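Local coordinates for protein biphenyl 2,3-Dioxygenase Beta Subunit (Sphingobium yanoikuyae, PDB 2GBW) that probably serves as the beta subunit of a zinc-binding, ring-hydroxylating dioxygenase that acts on biphenyl, in an assembly of six protein chains, at residues V12-E17 with V106-E110; K98-F102 with L170-C174; T137-K143 with R155-D161. All coordinates share one frame; numbering follows the deposited sequence.

Interaction 1: residues V12-E17 with V106-E110; sequences VHYDIE and VEAFE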
loop_
_atom_site.group_PDB
_atom_site.type_symbol
_atom_site.label_atom_id
_atom_site.label_comp_id
_atom_site.label_asym_id
_atom_site.label_seq_id
_atom_site.Cartn_x
_atom_site.Cartn_y
_atom_site.Cartn_z
ATOM N N VAL B 12 13.054 -31.777 -24.881
ATOM C CA VAL B 12 11.716 -31.938 -24.329
ATOM C C VAL B 12 11.423 -30.780 -23.419
ATOM O O VAL B 12 10.319 -30.240 -23.433
ATOM C CB VAL B 12 11.533 -33.268 -23.588
ATOM C CG1 VAL B 12 10.176 -33.237 -22.787
ATOM C CG2 VAL B 12 11.618 -34.397 -24.612
ATOM N N HIS B 13 12.417 -30.359 -22.626
ATOM C CA HIS B 13 12.257 -29.142 -21.855
ATOM C C HIS B 13 11.781 -27.929 -22.680
ATOM O O HIS B 13 10.867 -27.219 -22.271
ATOM C CB HIS B 13 13.558 -28.728 -21.169
ATOM C CG HIS B 13 13.352 -27.605 -20.198
ATOM N ND1 HIS B 13 13.374 -26.265 -20.567
ATOM C CD2 HIS B 13 13.033 -27.624 -18.881
ATOM C CE1 HIS B 13 13.129 -25.523 -19.493
ATOM N NE2 HIS B 13 12.945 -26.325 -18.464
ATOM N N TYR B 14 12.438 -27.683 -23.809
ATOM C CA TYR B 14 12.065 -26.580 -24.690
ATOM C C TYR B 14 10.609 -26.711 -25.108
ATOM O O TYR B 14 9.816 -25.752 -25.060
ATOM C CB TYR B 14 12.934 -26.558 -25.965
ATOM C CG TYR B 14 12.462 -25.431 -26.850
ATOM C CD1 TYR B 14 12.979 -24.145 -26.688
ATOM C CD2 TYR B 14 11.446 -25.624 -27.800
ATOM C CE1 TYR B 14 12.546 -23.101 -27.469
ATOM C CE2 TYR B 14 11.001 -24.575 -28.607
ATOM C CZ TYR B 14 11.547 -23.310 -28.423
ATOM O OH TYR B 14 11.127 -22.207 -29.155
ATOM N N ASP B 15 10.220 -27.918 -25.468
ATOM C CA ASP B 15 8.843 -28.126 -25.954
ATOM C C ASP B 15 7.792 -27.861 -24.881
ATOM O O ASP B 15 6.722 -27.321 -25.167
ATOM C CB ASP B 15 8.742 -29.526 -26.491
ATOM C CG ASP B 15 9.424 -29.682 -27.831
ATOM O OD1 ASP B 15 9.783 -28.680 -28.501
ATOM O OD2 ASP B 15 9.560 -30.833 -28.227
ATOM N N ILE B 16 8.114 -28.180 -23.639
ATOM C CA ILE B 16 7.196 -27.927 -22.513
ATOM C C ILE B 16 7.099 -26.431 -22.248
ATOM O O ILE B 16 6.033 -25.890 -22.059
ATOM C CB ILE B 16 7.663 -28.702 -21.262
ATOM C CG1 ILE B 16 7.491 -30.212 -21.442
ATOM C CG2 ILE B 16 6.859 -28.218 -20.040
ATOM C CD1 ILE B 16 8.223 -31.078 -20.316
ATOM N N GLU B 17 8.223 -25.724 -22.258
ATOM C CA GLU B 17 8.208 -24.278 -22.134
ATOM C C GLU B 17 7.380 -23.585 -23.243
ATOM O O GLU B 17 6.636 -22.612 -22.963
ATOM C CB GLU B 17 9.640 -23.763 -22.135
ATOM C CG GLU B 17 10.361 -24.088 -20.812
ATOM C CD GLU B 17 10.774 -22.884 -19.979
ATOM O OE1 GLU B 17 10.030 -21.862 -19.920
ATOM O OE2 GLU B 17 11.859 -23.003 -19.343
ATOM N N VAL B 106 10.499 -23.659 -14.647
ATOM C CA VAL B 106 9.843 -24.852 -15.169
ATOM C C VAL B 106 10.838 -26.021 -15.028
ATOM O O VAL B 106 11.952 -25.946 -15.509
ATOM C CB VAL B 106 9.463 -24.652 -16.656
ATOM C CG1 VAL B 106 8.965 -25.951 -17.305
ATOM C CG2 VAL B 106 8.417 -23.595 -16.793
ATOM N N GLU B 107 10.450 -27.081 -14.316
ATOM C CA GLU B 107 11.281 -28.261 -14.189
ATOM C C GLU B 107 10.385 -29.440 -14.469
ATOM O O GLU B 107 9.359 -29.614 -13.825
ATOM C CB GLU B 107 11.894 -28.372 -12.806
ATOM C CG GLU B 107 13.022 -27.355 -12.547
ATOM C CD GLU B 107 13.632 -27.553 -11.163
ATOM O OE1 GLU B 107 12.952 -27.187 -10.184
ATOM O OE2 GLU B 107 14.777 -28.016 -11.057
ATOM N N ALA B 108 10.789 -30.247 -15.427
ATOM C CA ALA B 108 10.017 -31.402 -15.879
ATOM C C ALA B 108 10.778 -32.705 -15.655
ATOM O O ALA B 108 12.018 -32.756 -15.796
ATOM C CB ALA B 108 9.688 -31.255 -17.343
ATOM N N PHE B 109 10.025 -33.769 -15.363
ATOM C CA PHE B 109 10.595 -35.072 -14.993
ATOM C C PHE B 109 9.767 -36.122 -15.691
ATOM O O PHE B 109 8.562 -36.017 -15.725
ATOM C CB PHE B 109 10.507 -35.314 -13.474
ATOM C CG PHE B 109 11.215 -34.257 -12.633
ATOM C CD1 PHE B 109 12.560 -34.414 -12.322
ATOM C CD2 PHE B 109 10.574 -33.118 -12.231
ATOM C CE1 PHE B 109 13.235 -33.495 -11.582
ATOM C CE2 PHE B 109 11.259 -32.153 -11.466
ATOM C CZ PHE B 109 12.610 -32.361 -11.163
ATOM N N GLU B 110 10.422 -37.136 -16.276
ATOM C CA GLU B 110 9.708 -38.265 -16.930
ATOM C C GLU B 110 9.067 -39.129 -15.834
ATOM O O GLU B 110 9.764 -39.610 -14.918
ATOM C CB GLU B 110 10.680 -39.094 -17.791
ATOM C CG GLU B 110 11.278 -38.365 -19.038
ATOM C CD GLU B 110 10.273 -38.133 -20.208
ATOM O OE1 GLU B 110 9.221 -38.823 -20.281
ATOM O OE2 GLU B 110 10.575 -37.293 -21.109
HETATM O O HOH W 1 11.609 -21.966 -16.778
#
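I16 drives its CD1 against CB of A108 at 3.3 Å, closer than ordinary van der Waals contact and the closest carbon-carbon approach between helix 12-17 and strand 106-110. The small CB of alanine is what allows the isoleucine to come so near, and so suits the strand position. The other branch of I16, CG2, meets V106 CG1 at a more relaxed 4.1 Å. L116 and F151 extend this apolar patch, while V106 also packs on V118 and Y20.

One polar bond sits beside the patch. With CG of H13 anti to its backbone N (chi1 -171°), the imidazole reaches over to the strand, and NE2 gives its proton to V106 O at 3.1 Å. The N-H points nearly straight at the oxygen (161°), which lies in the ring plane; seen from the carbonyl, however, the donor stands well above the peptide plane. Histidine thus spans the gap and supplies a buried donor, and its ring also meets Y14 of a second subunit edge-to-face.

The margins are looser. E17 lays its bent chain alongside V106, OE1 coming to 3.9 Å from CG2, and a water accepts a bond from V106 N at 2.9 Å next to this carboxylate, whose exact placement is doubtful. At the far end V12 CG1 only grazes E110 OE2 at 4.4 Å, for E110 is turned to its salt bridge with R146. The axes of the two short segments approach to 9.1 Å at 125°, a helix laid across a curved sheet, as in the NTF2-like alpha-beta cone.

Interaction 2: residues K98-F102 with L170-C174; sequences KIRYF and LYFFC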
loop_
_atom_site.group_PDB
_atom_site.type_symbol
_atom_site.label_atom_id
_atom_site.label_comp_id
_atom_site.label_asym_id
_atom_site.label_seq_id
_atom_site.Cartn_x
_atom_site.Cartn_y
_atom_site.Cartn_z
ATOM N N LYS B 98 -7.465 -6.945 -17.483
ATOM C CA LYS B 98 -6.190 -7.310 -18.051
ATOM C C LYS B 98 -5.473 -8.293 -17.140
ATOM O O LYS B 98 -5.584 -8.191 -15.911
ATOM C CB LYS B 98 -5.359 -6.050 -18.196
ATOM C CG LYS B 98 -5.885 -5.126 -19.270
ATOM C CD LYS B 98 -4.756 -4.286 -19.851
ATOM C CE LYS B 98 -5.114 -3.627 -21.236
ATOM N NZ LYS B 98 -4.028 -2.667 -21.759
ATOM N N ILE B 99 -4.766 -9.252 -17.719
ATOM C CA ILE B 99 -4.032 -10.191 -16.879
ATOM C C ILE B 99 -2.720 -10.498 -17.601
ATOM O O ILE B 99 -2.676 -10.527 -18.849
ATOM C CB ILE B 99 -4.861 -11.442 -16.593
ATOM C CG1 ILE B 99 -4.146 -12.364 -15.585
ATOM C CG2 ILE B 99 -5.250 -12.169 -17.901
ATOM C CD1 ILE B 99 -5.075 -13.357 -14.949
ATOM N N ARG B 100 -1.656 -10.625 -16.846
ATOM C CA ARG B 100 -0.362 -10.964 -17.430
ATOM C C ARG B 100 0.376 -11.940 -16.562
ATOM O O ARG B 100 0.484 -11.771 -15.392
ATOM C CB ARG B 100 0.497 -9.720 -17.677
ATOM C CG ARG B 100 1.636 -9.922 -18.638
ATOM C CD ARG B 100 2.295 -8.692 -19.225
ATOM N NE ARG B 100 1.336 -7.754 -19.845
ATOM C CZ ARG B 100 0.886 -7.843 -21.095
ATOM N NH1 ARG B 100 1.323 -8.788 -21.959
ATOM N NH2 ARG B 100 -0.005 -6.964 -21.511
ATOM N N TYR B 101 0.937 -12.969 -17.182
ATOM C CA TYR B 101 1.526 -14.097 -16.442
ATOM C C TYR B 101 3.034 -14.212 -16.684
ATOM O O TYR B 101 3.525 -14.127 -17.822
ATOM C CB TYR B 101 0.928 -15.445 -16.926
ATOM C CG TYR B 101 -0.540 -15.687 -16.751
ATOM C CD1 TYR B 101 -1.471 -15.118 -17.609
ATOM C CD2 TYR B 101 -1.007 -16.588 -15.817
ATOM C CE1 TYR B 101 -2.833 -15.353 -17.471
ATOM C CE2 TYR B 101 -2.376 -16.818 -15.669
ATOM C CZ TYR B 101 -3.271 -16.219 -16.501
ATOM O OH TYR B 101 -4.611 -16.505 -16.389
ATOM N N PHE B 102 3.757 -14.430 -15.592
ATOM C CA PHE B 102 5.182 -14.620 -15.594
ATOM C C PHE B 102 5.499 -15.996 -15.035
ATOM O O PHE B 102 5.397 -16.232 -13.838
ATOM C CB PHE B 102 5.859 -13.495 -14.833
ATOM C CG PHE B 102 5.650 -12.138 -15.468
ATOM C CD1 PHE B 102 4.503 -11.451 -15.220
ATOM C CD2 PHE B 102 6.634 -11.557 -16.308
ATOM C CE1 PHE B 102 4.250 -10.203 -15.818
ATOM C CE2 PHE B 102 6.393 -10.294 -16.942
ATOM C CZ PHE B 102 5.215 -9.601 -16.644
ATOM N N LEU B 170 -10.551 -14.912 -7.554
ATOM C CA LEU B 170 -9.495 -15.729 -8.166
ATOM C C LEU B 170 -10.006 -16.352 -9.437
ATOM O O LEU B 170 -9.639 -17.513 -9.772
ATOM C CB LEU B 170 -9.011 -16.830 -7.171
ATOM C CG LEU B 170 -8.158 -16.402 -5.991
ATOM C CD1 LEU B 170 -8.035 -17.511 -4.900
ATOM C CD2 LEU B 170 -6.754 -16.035 -6.445
ATOM N N TYR B 171 -10.811 -15.562 -10.168
ATOM C CA TYR B 171 -11.431 -15.982 -11.420
ATOM C C TYR B 171 -10.464 -15.744 -12.594
ATOM O O TYR B 171 -10.716 -14.919 -13.497
ATOM C CB TYR B 171 -12.827 -15.318 -11.668
ATOM C CG TYR B 171 -13.746 -16.256 -12.416
ATOM C CD1 TYR B 171 -13.596 -16.479 -13.787
ATOM C CD2 TYR B 171 -14.651 -17.050 -11.742
ATOM C CE1 TYR B 171 -14.406 -17.393 -14.471
ATOM C CE2 TYR B 171 -15.479 -17.936 -12.405
ATOM C CZ TYR B 171 -15.323 -18.150 -13.775
ATOM O OH TYR B 171 -16.128 -19.053 -14.455
ATOM N N PHE B 172 -9.395 -16.536 -12.583
ATOM C CA PHE B 172 -8.460 -16.657 -13.727
ATOM C C PHE B 172 -7.898 -18.045 -13.724
ATOM O O PHE B 172 -7.836 -18.695 -12.697
ATOM C CB PHE B 172 -7.361 -15.622 -13.643
ATOM C CG PHE B 172 -6.580 -15.655 -12.385
ATOM C CD1 PHE B 172 -5.488 -16.507 -12.252
ATOM C CD2 PHE B 172 -6.956 -14.844 -11.302
ATOM C CE1 PHE B 172 -4.754 -16.526 -11.070
ATOM C CE2 PHE B 172 -6.251 -14.842 -10.117
ATOM C CZ PHE B 172 -5.165 -15.660 -9.975
ATOM N N PHE B 173 -7.487 -18.511 -14.893
ATOM C CA PHE B 173 -6.886 -19.830 -15.001
ATOM C C PHE B 173 -5.370 -19.778 -14.900
ATOM O O PHE B 173 -4.747 -18.776 -15.207
ATOM C CB PHE B 173 -7.280 -20.494 -16.312
ATOM C CG PHE B 173 -8.751 -20.673 -16.487
ATOM C CD1 PHE B 173 -9.439 -21.608 -15.752
ATOM C CD2 PHE B 173 -9.445 -19.912 -17.398
ATOM C CE1 PHE B 173 -10.788 -21.775 -15.912
ATOM C CE2 PHE B 173 -10.800 -20.082 -17.556
ATOM C CZ PHE B 173 -11.461 -21.015 -16.812
ATOM N N CYS B 174 -4.788 -20.890 -14.470
ATOM C CA CYS B 174 -3.348 -21.101 -14.523
ATOM C C CYS B 174 -3.078 -22.495 -15.074
ATOM O O CYS B 174 -4.007 -23.183 -15.470
ATOM C CB CYS B 174 -2.751 -20.983 -13.123
ATOM S SG CYS B 174 -3.008 -19.409 -12.336
ATOM O OXT CYS B 174 -2.061 -22.960 -14.946
HETATM O O HOH W 2 -7.264 -16.549 -17.080
#
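Y101 provides the direct hydrogen bond of this contact: its OH donates to F173 O at 2.6 Å, in the carbonyl plane. The same hydroxyl accepts from a water at 2.7 Å, and that water takes the N-H of F173 at 2.9 Å. One phenol therefore serves both backbone polar groups of F173, one directly and one through solvent; the hydroxyl is what suits tyrosine to the place, and the rigid ring bridges the distance between strand 98-102 and the irregular tail 170-174. In the NTF2-like cone a curved sheet packs with helices, and here the C-terminal tail probably lies against the concave side of the sheet: F173 turns its ring to W35, F27 and helix 75-84, while R140 and R156 take up the terminal carboxylate of C174.

Two apolar contacts accompany the phenol. I99 crosses F172 at about a right angle, and I99 CD1 rests 3.5 Å from F172 CB; with CG1 anti to the backbone N (chi1 -174°), the branch extends to meet it. The apolar methyl suits a place beside the root of an aromatic side chain whose ring also meets that of H136, a zinc ligand in crystals of this protein, though no zinc is bound to this chain in the model. More loosely, C174 SG lies 4.3 Å from Y101 CE2, at the phenol's edge.

Interaction 3: residues T137-K143 with R155-D161; sequences TLGREDK and RRKLILD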
loop_
_atom_site.group_PDB
_atom_site.type_symbol
_atom_site.label_atom_id
_atom_site.label_comp_id
_atom_site.label_asym_id
_atom_site.label_seq_id
_atom_site.Cartn_x
_atom_site.Cartn_y
_atom_site.Cartn_z
ATOM N N THR B 137 1.009 -14.996 -6.472
ATOM C CA THR B 137 2.030 -15.981 -6.756
ATOM C C THR B 137 1.571 -17.333 -6.329
ATOM O O THR B 137 0.892 -17.482 -5.289
ATOM C CB THR B 137 3.396 -15.657 -6.171
ATOM O OG1 THR B 137 3.319 -15.609 -4.745
ATOM C CG2 THR B 137 3.860 -14.316 -6.700
ATOM N N LEU B 138 1.912 -18.293 -7.190
ATOM C CA LEU B 138 1.515 -19.698 -7.042
ATOM C C LEU B 138 2.611 -20.670 -7.504
ATOM O O LEU B 138 3.424 -20.339 -8.395
ATOM C CB LEU B 138 0.279 -20.022 -7.925
ATOM C CG LEU B 138 -1.037 -19.253 -7.860
ATOM C CD1 LEU B 138 -0.947 -18.146 -8.917
ATOM C CD2 LEU B 138 -2.317 -20.134 -8.099
ATOM N N GLY B 139 2.597 -21.858 -6.910
ATOM C CA GLY B 139 3.304 -23.044 -7.455
ATOM C C GLY B 139 2.283 -23.839 -8.264
ATOM O O GLY B 139 1.069 -23.902 -7.961
ATOM N N ARG B 140 2.736 -24.412 -9.349
ATOM C CA ARG B 140 1.909 -25.231 -10.177
ATOM C C ARG B 140 2.588 -26.611 -10.283
ATOM O O ARG B 140 3.797 -26.710 -10.502
ATOM C CB ARG B 140 1.747 -24.598 -11.554
ATOM C CG ARG B 140 0.966 -25.487 -12.512
ATOM C CD ARG B 140 0.519 -24.751 -13.753
ATOM N NE ARG B 140 1.660 -24.333 -14.571
ATOM C CZ ARG B 140 1.573 -23.599 -15.671
ATOM N NH1 ARG B 140 0.404 -23.228 -16.129
ATOM N NH2 ARG B 140 2.679 -23.272 -16.341
ATOM N N GLU B 141 1.799 -27.663 -10.102
ATOM C CA GLU B 141 2.264 -29.036 -10.207
ATOM C C GLU B 141 1.336 -29.699 -11.234
ATOM O O GLU B 141 0.158 -29.907 -10.936
ATOM C CB GLU B 141 2.234 -29.735 -8.845
ATOM C CG GLU B 141 3.149 -29.076 -7.817
ATOM C CD GLU B 141 3.018 -29.606 -6.391
ATOM O OE1 GLU B 141 2.182 -30.503 -6.103
ATOM O OE2 GLU B 141 3.803 -29.097 -5.543
ATOM N N ASP B 142 1.866 -29.964 -12.444
ATOM C CA ASP B 142 1.100 -30.597 -13.564
ATOM C C ASP B 142 1.569 -32.010 -13.811
ATOM O O ASP B 142 2.750 -32.321 -13.619
ATOM C CB ASP B 142 1.300 -29.836 -14.891
ATOM C CG ASP B 142 0.581 -28.487 -14.968
ATOM O OD1 ASP B 142 -0.338 -28.196 -14.156
ATOM O OD2 ASP B 142 0.922 -27.718 -15.924
ATOM N N LYS B 143 0.649 -32.843 -14.305
ATOM C CA LYS B 143 0.957 -34.038 -15.073
ATOM C C LYS B 143 0.490 -33.731 -16.479
ATOM O O LYS B 143 -0.684 -33.366 -16.685
ATOM C CB LYS B 143 0.194 -35.248 -14.578
ATOM C CG LYS B 143 0.428 -35.639 -13.102
ATOM C CD LYS B 143 0.480 -37.167 -12.941
ATOM C CE LYS B 143 1.798 -37.770 -13.466
ATOM N NZ LYS B 143 1.739 -39.196 -13.950
ATOM N N ARG B 155 -3.584 -33.358 -15.129
ATOM C CA ARG B 155 -3.724 -33.036 -13.698
ATOM C C ARG B 155 -3.049 -31.717 -13.465
ATOM O O ARG B 155 -1.960 -31.506 -13.968
ATOM C CB ARG B 155 -3.029 -34.097 -12.825
ATOM C CG ARG B 155 -3.617 -35.528 -12.918
ATOM C CD ARG B 155 -4.908 -35.532 -12.120
ATOM N NE ARG B 155 -5.557 -36.838 -11.991
ATOM C CZ ARG B 155 -6.225 -37.468 -12.952
ATOM N NH1 ARG B 155 -6.340 -36.947 -14.170
ATOM N NH2 ARG B 155 -6.748 -38.669 -12.695
ATOM N N ARG B 156 -3.732 -30.803 -12.773
ATOM C CA ARG B 156 -3.165 -29.489 -12.460
ATOM C C ARG B 156 -3.483 -29.179 -11.039
ATOM O O ARG B 156 -4.657 -29.097 -10.658
ATOM C CB ARG B 156 -3.687 -28.407 -13.391
ATOM C CG ARG B 156 -3.264 -26.945 -13.009
ATOM C CD ARG B 156 -3.303 -26.071 -14.238
ATOM N NE ARG B 156 -2.233 -26.341 -15.168
ATOM C CZ ARG B 156 -2.197 -25.882 -16.421
ATOM N NH1 ARG B 156 -3.195 -25.112 -16.868
ATOM N NH2 ARG B 156 -1.176 -26.205 -17.222
ATOM N N LYS B 157 -2.435 -29.021 -10.243
ATOM C CA LYS B 157 -2.583 -28.596 -8.858
ATOM C C LYS B 157 -1.940 -27.244 -8.704
ATOM O O LYS B 157 -0.782 -27.087 -9.113
ATOM C CB LYS B 157 -1.949 -29.616 -7.907
ATOM C CG LYS B 157 -2.246 -29.353 -6.430
ATOM C CD LYS B 157 -1.632 -30.489 -5.610
ATOM C CE LYS B 157 -1.855 -30.281 -4.118
ATOM N NZ LYS B 157 -1.180 -31.431 -3.451
ATOM N N LEU B 158 -2.688 -26.288 -8.111
ATOM C CA LEU B 158 -2.275 -24.887 -7.952
ATOM C C LEU B 158 -2.187 -24.576 -6.481
ATOM O O LEU B 158 -3.188 -24.721 -5.732
ATOM C CB LEU B 158 -3.272 -23.926 -8.621
ATOM C CG LEU B 158 -3.426 -24.116 -10.159
ATOM C CD1 LEU B 158 -4.658 -23.422 -10.761
ATOM C CD2 LEU B 158 -2.109 -23.700 -10.877
ATOM N N ILE B 159 -1.013 -24.138 -6.050
ATOM C CA ILE B 159 -0.718 -23.949 -4.643
ATOM C C ILE B 159 -0.521 -22.454 -4.395
ATOM O O ILE B 159 0.478 -21.871 -4.803
ATOM C CB ILE B 159 0.525 -24.711 -4.247
ATOM C CG1 ILE B 159 0.347 -26.203 -4.633
ATOM C CG2 ILE B 159 0.757 -24.480 -2.752
ATOM C CD1 ILE B 159 1.624 -26.892 -4.880
ATOM N N LEU B 160 -1.512 -21.824 -3.782
ATOM C CA LEU B 160 -1.486 -20.404 -3.560
ATOM C C LEU B 160 -0.471 -20.024 -2.499
ATOM O O LEU B 160 -0.433 -20.648 -1.429
ATOM C CB LEU B 160 -2.869 -19.958 -3.110
ATOM C CG LEU B 160 -3.941 -19.939 -4.156
ATOM C CD1 LEU B 160 -5.326 -19.623 -3.467
ATOM C CD2 LEU B 160 -3.582 -18.881 -5.160
ATOM N N ASP B 161 0.273 -18.939 -2.701
ATOM C CA ASP B 161 1.189 -18.562 -1.644
ATOM C C ASP B 161 0.513 -17.789 -0.453
ATOM O O ASP B 161 1.032 -17.869 0.630
ATOM C CB ASP B 161 2.369 -17.766 -2.160
ATOM C CG ASP B 161 3.280 -18.599 -3.033
ATOM O OD1 ASP B 161 3.240 -19.835 -2.900
ATOM O OD2 ASP B 161 4.010 -18.020 -3.857
HETATM O O HOH W 3 1.717 -31.169 -3.800
#
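R156 grips D142 side-on with two nitrogens: NE bonds OD1 at 2.8 Å and NH2 bonds OD2 at 2.9 Å, both nearly straight and on the syn sides of the carboxylate, although the two flat groups are twisted 31° apart. The reach comes from CG of R156 standing anti to its backbone N (chi1 173°), with a bend at chi3. The guanidinium of R140 lies over one face of R156, centres 4.5 Å apart and planes 28° from parallel. The pairing of two arginines is probably tolerated because anions surround them: both salt-bridge the C-terminal carboxylate of C174, and R156 also pairs with E23. Y20 OH hydrogen-bonds D142 OD2. A leucine in place of R156 would probably leave D142 without its charged mate and take away the flat group that R140 lies on.

At the other end T137 OG1 donates to D161 OD2 at 2.7 Å, on the anti side, while D161 N returns a bond to T137 O. OD1 of D161 makes salt bridges to R100 and K98 of a second subunit, which suits an acid here.

Between these ends the backbones pair regularly, as in E141 N to K157 O at 2.8 Å. Apolar packing completes the contact: L138 CD2 presses on L160 CD2 at a tight 3.4 Å and lies against L158 CB, and K143 CG touches R155 CB at 3.8 Å, while K143 NZ goes to E115. G139, with no side chain, lies beside I159. Strands 132-147 and 150-160 thereby form an antiparallel beta hairpin of the NTF2-like sheet.

How the interactions relate
All three contacts involve the same curved sheet. Interactions 1 and 2 draw on different parts of strand 98-112, their centres 21 Å apart, whereas interaction 3 pairs two other strands near the middle of the chain. Interaction 2 is the most buried and adds a tail by sparse aromatic and hydroxyl contacts; interaction 1, nearer the periphery, joins a helix mainly by aliphatic packing and one histidine bond. Interaction 3 has the largest interface and the only backbone ladder, with a buried ion network on one face and more exposed, mostly charged chains on the other. Interactions 2 and 3 meet where C174 OXT lies 2.7 Å from R140 NH1, and 1 and 3 both touch a second subunit.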